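D-threo-3-hydroxyaspartate dehydratase (Delftia, PDB 3WQC) catalyses the PLP- and divalent-metal-dependent deamination of D-threo-3-hydroxyaspartate to oxaloacetate and ammonium, and also acts as a dehydratase on D-serine and on L-threo- and L-erythro-3-hydroxyaspartate. Local coordinates at residues V318-G326 with L334-I345. Sequence-based numbering, arbitrary orientation.
Sequences VMPGFVLTG and LARADGAAEADI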
loop_
_atom_site.group_PDB
_atom_site.type_symbol
_atom_site.label_atom_id
_atom_site.label_comp_id
_atom_site.label_asym_id
_atom_site.label_seq_id
_atom_site.Cartn_x
_atom_site.Cartn_y
_atom_site.Cartn_z
ATOM N N VAL B 318 -15.652 -7.024 -17.675
ATOM C CA VAL B 318 -14.280 -7.359 -18.015
ATOM C C VAL B 318 -13.980 -7.158 -19.498
ATOM O O VAL B 318 -14.778 -7.542 -20.376
ATOM C CB VAL B 318 -14.055 -8.828 -17.619
ATOM C CG1 VAL B 318 -12.789 -9.388 -18.280
ATOM C CG2 VAL B 318 -14.030 -8.878 -16.059
ATOM N N MET B 319 -12.786 -6.630 -19.779
ATOM C CA MET B 319 -12.281 -6.491 -21.139
ATOM C C MET B 319 -11.177 -7.527 -21.342
ATOM O O MET B 319 -9.990 -7.297 -21.007
ATOM C CB MET B 319 -11.774 -5.050 -21.428
ATOM C CG MET B 319 -12.897 -4.059 -21.418
ATOM S SD MET B 319 -12.277 -2.366 -21.726
ATOM C CE MET B 319 -12.142 -2.435 -23.524
ATOM N N PRO B 320 -11.578 -8.707 -21.874
ATOM C CA PRO B 320 -10.600 -9.807 -21.803
ATOM C C PRO B 320 -9.274 -9.543 -22.531
ATOM O O PRO B 320 -9.244 -8.893 -23.616
ATOM C CB PRO B 320 -11.318 -10.983 -22.493
ATOM C CG PRO B 320 -12.633 -10.449 -22.923
ATOM C CD PRO B 320 -12.920 -9.145 -22.328
ATOM N N GLY B 321 -8.185 -10.017 -21.940
ATOM C CA GLY B 321 -6.865 -9.791 -22.535
ATOM C C GLY B 321 -6.162 -8.481 -22.284
ATOM O O GLY B 321 -4.979 -8.380 -22.643
ATOM N N PHE B 322 -6.841 -7.497 -21.640
ATOM C CA PHE B 322 -6.141 -6.263 -21.207
ATOM C C PHE B 322 -5.969 -6.253 -19.723
ATOM O O PHE B 322 -6.959 -6.488 -18.982
ATOM C CB PHE B 322 -6.937 -5.030 -21.646
ATOM C CG PHE B 322 -6.936 -4.851 -23.178
ATOM C CD1 PHE B 322 -5.777 -4.454 -23.861
ATOM C CD2 PHE B 322 -8.042 -5.214 -23.887
ATOM C CE1 PHE B 322 -5.776 -4.276 -25.251
ATOM C CE2 PHE B 322 -8.088 -5.073 -25.279
ATOM C CZ PHE B 322 -6.943 -4.635 -25.962
ATOM N N VAL B 323 -4.723 -6.033 -19.302
ATOM C CA VAL B 323 -4.479 -5.917 -17.859
ATOM C C VAL B 323 -3.519 -4.763 -17.629
ATOM O O VAL B 323 -2.981 -4.216 -18.603
ATOM C CB VAL B 323 -3.806 -7.239 -17.298
ATOM C CG1 VAL B 323 -4.722 -8.458 -17.491
ATOM C CG2 VAL B 323 -2.398 -7.481 -17.923
ATOM N N LEU B 324 -3.254 -4.359 -16.382
ATOM C CA LEU B 324 -2.166 -3.411 -16.145
ATOM C C LEU B 324 -0.894 -4.277 -16.098
ATOM O O LEU B 324 -0.624 -5.030 -15.125
ATOM C CB LEU B 324 -2.403 -2.707 -14.814
ATOM C CG LEU B 324 -3.657 -1.829 -14.755
ATOM C CD1 LEU B 324 -3.616 -0.963 -13.425
ATOM C CD2 LEU B 324 -3.694 -0.902 -16.007
ATOM N N THR B 325 -0.070 -4.177 -17.134
ATOM C CA THR B 325 1.098 -5.017 -17.211
ATOM C C THR B 325 2.263 -4.437 -16.359
ATOM O O THR B 325 3.237 -5.154 -16.074
ATOM C CB THR B 325 1.557 -5.214 -18.676
ATOM O OG1 THR B 325 1.763 -3.903 -19.232
ATOM C CG2 THR B 325 0.524 -5.999 -19.494
ATOM N N GLY B 326 2.188 -3.142 -16.003
ATOM C CA GLY B 326 3.242 -2.571 -15.150
ATOM C C GLY B 326 2.618 -1.409 -14.380
ATOM O O GLY B 326 1.484 -0.979 -14.691
ATOM N N LEU B 334 -1.338 -0.042 -19.143
ATOM C CA LEU B 334 -2.385 -0.898 -19.627
ATOM C C LEU B 334 -1.953 -1.481 -21.014
ATOM O O LEU B 334 -1.511 -0.757 -21.914
ATOM C CB LEU B 334 -3.682 -0.116 -19.746
ATOM C CG LEU B 334 -4.937 -0.859 -20.203
ATOM C CD1 LEU B 334 -6.214 -0.079 -19.821
ATOM C CD2 LEU B 334 -4.936 -1.244 -21.708
ATOM N N ALA B 335 -1.903 -2.808 -21.127
ATOM C CA ALA B 335 -1.392 -3.422 -22.376
ATOM C C ALA B 335 -1.959 -4.853 -22.470
ATOM O O ALA B 335 -2.754 -5.264 -21.593
ATOM C CB ALA B 335 0.145 -3.426 -22.476
ATOM N N ARG B 336 -1.745 -5.560 -23.591
ATOM C CA ARG B 336 -2.282 -6.924 -23.694
ATOM C C ARG B 336 -1.535 -7.866 -22.741
ATOM O O ARG B 336 -0.276 -7.858 -22.702
ATOM C CB ARG B 336 -2.128 -7.440 -25.139
ATOM C CG ARG B 336 -2.976 -6.691 -26.119
ATOM C CD ARG B 336 -2.801 -7.324 -27.495
ATOM N NE ARG B 336 -3.419 -8.658 -27.474
ATOM C CZ ARG B 336 -4.733 -8.835 -27.607
ATOM N NH1 ARG B 336 -5.244 -10.050 -27.535
ATOM N NH2 ARG B 336 -5.571 -7.798 -27.754
ATOM N N ALA B 337 -2.289 -8.688 -22.003
ATOM C CA ALA B 337 -1.680 -9.765 -21.149
ATOM C C ALA B 337 -0.784 -10.677 -21.973
ATOM O O ALA B 337 0.256 -11.130 -21.496
ATOM C CB ALA B 337 -2.768 -10.585 -20.462
ATOM N N ASP B 338 -1.171 -10.946 -23.200
ATOM C CA ASP B 338 -0.380 -11.866 -24.031
ATOM C C ASP B 338 0.939 -11.338 -24.588
ATOM O O ASP B 338 1.665 -12.105 -25.217
ATOM C CB ASP B 338 -1.245 -12.511 -25.144
ATOM C CG ASP B 338 -1.689 -11.536 -26.260
ATOM O OD1 ASP B 338 -1.160 -10.422 -26.417
ATOM O OD2 ASP B 338 -2.618 -11.947 -26.984
ATOM N N GLY B 339 1.233 -10.043 -24.397
ATOM C CA GLY B 339 2.503 -9.503 -24.785
ATOM C C GLY B 339 2.568 -9.039 -26.231
ATOM O O GLY B 339 3.614 -8.547 -26.656
ATOM N N ALA B 340 1.480 -9.186 -27.005
ATOM C CA ALA B 340 1.363 -8.464 -28.300
ATOM C C ALA B 340 1.231 -6.960 -28.057
ATOM O O ALA B 340 0.785 -6.511 -26.999
ATOM C CB ALA B 340 0.151 -8.934 -29.095
ATOM N N ALA B 341 1.590 -6.182 -29.082
ATOM C CA ALA B 341 1.291 -4.741 -29.113
ATOM C C ALA B 341 -0.075 -4.573 -29.806
ATOM O O ALA B 341 -0.184 -4.870 -30.922
ATOM C CB ALA B 341 2.423 -3.919 -29.789
ATOM N N GLU B 342 -1.085 -4.115 -29.011
ATOM C CA GLU B 342 -2.402 -3.792 -29.569
ATOM C C GLU B 342 -2.152 -2.752 -30.693
ATOM O O GLU B 342 -1.429 -1.778 -30.461
ATOM C CB GLU B 342 -3.353 -3.238 -28.508
ATOM C CG GLU B 342 -4.789 -2.943 -28.968
ATOM C CD GLU B 342 -5.635 -4.176 -29.313
ATOM O OE1 GLU B 342 -5.210 -5.326 -29.039
ATOM O OE2 GLU B 342 -6.752 -3.970 -29.851
ATOM N N ALA B 343 -2.707 -2.955 -31.899
ATOM C CA ALA B 343 -2.674 -1.878 -32.904
ATOM C C ALA B 343 -3.636 -0.725 -32.457
ATOM O O ALA B 343 -4.696 -1.015 -31.885
ATOM C CB ALA B 343 -3.130 -2.435 -34.246
ATOM N N ASP B 344 -3.383 0.538 -32.806
ATOM C CA ASP B 344 -4.452 1.552 -32.562
ATOM C C ASP B 344 -4.928 1.549 -31.064
ATOM O O ASP B 344 -6.150 1.653 -30.757
ATOM C CB ASP B 344 -5.667 1.254 -33.460
ATOM C CG ASP B 344 -5.692 2.051 -34.688
ATOM O OD1 ASP B 344 -4.638 2.073 -35.389
ATOM O OD2 ASP B 344 -6.780 2.626 -34.980
ATOM N N ILE B 345 -3.983 1.388 -30.154
ATOM C CA ILE B 345 -4.300 1.443 -28.698
ATOM C C ILE B 345 -5.019 2.757 -28.343
ATOM O O ILE B 345 -5.934 2.750 -27.503
ATOM C CB ILE B 345 -3.068 1.210 -27.763
ATOM C CG1 ILE B 345 -3.531 0.987 -26.301
ATOM C CG2 ILE B 345 -2.052 2.334 -27.866
ATOM C CD1 ILE B 345 -4.137 -0.391 -26.045
HETATM O O HOH W 1 -3.717 -10.473 -24.151
#
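The Phe322 ring meets the Glu342 carboxylate at its edge: Glu342 CD lies in the ring plane, 3.6 Å from CZ, and the two planes stand 75° apart. Arg336 CG comes obliquely to the same ring, 3.8 Å from CE1, and Leu334 CD2 approaches CD1. Phe349 packs edge-to-face with this ring. The Arg336 guanidinium stands steeply to the ring and is at most weakly attracted to it. Asp338 lies at the guanidinium edge, bound side-on: NE donates to OD1 (3.1 Å) and NH1 to OD2. Arg336 NH2 forms a second salt bridge, to Glu342 OE1 (2.8 Å). The arginine chain bends at chi3 (69°), which lets the guanidinium reach both acids. A lysine in place of Arg336, with a single nitrogen, would probably hold only one acid well and leave Glu342 freer to turn beside the ring. Strands 322-327 and 332-336 form an antiparallel beta hairpin in the serine dehydratase-like domain, away from the PLP pocket. Val323 and Ala335 exchange two nearly straight backbone bonds, both 3.1 Å. Past this pair, Ala337 N donates to Gly321 O (2.8 Å). A water bridges that oxygen to Asp338 N. On the face of Leu324 and Leu334, Leu324 CD2 packs on Leu334 CB (3.8 Å). Asp338 OD1 also accepts from Ala340 N, closing an Asx turn; this N-H and Arg336 NE come from opposite faces of the carboxylate.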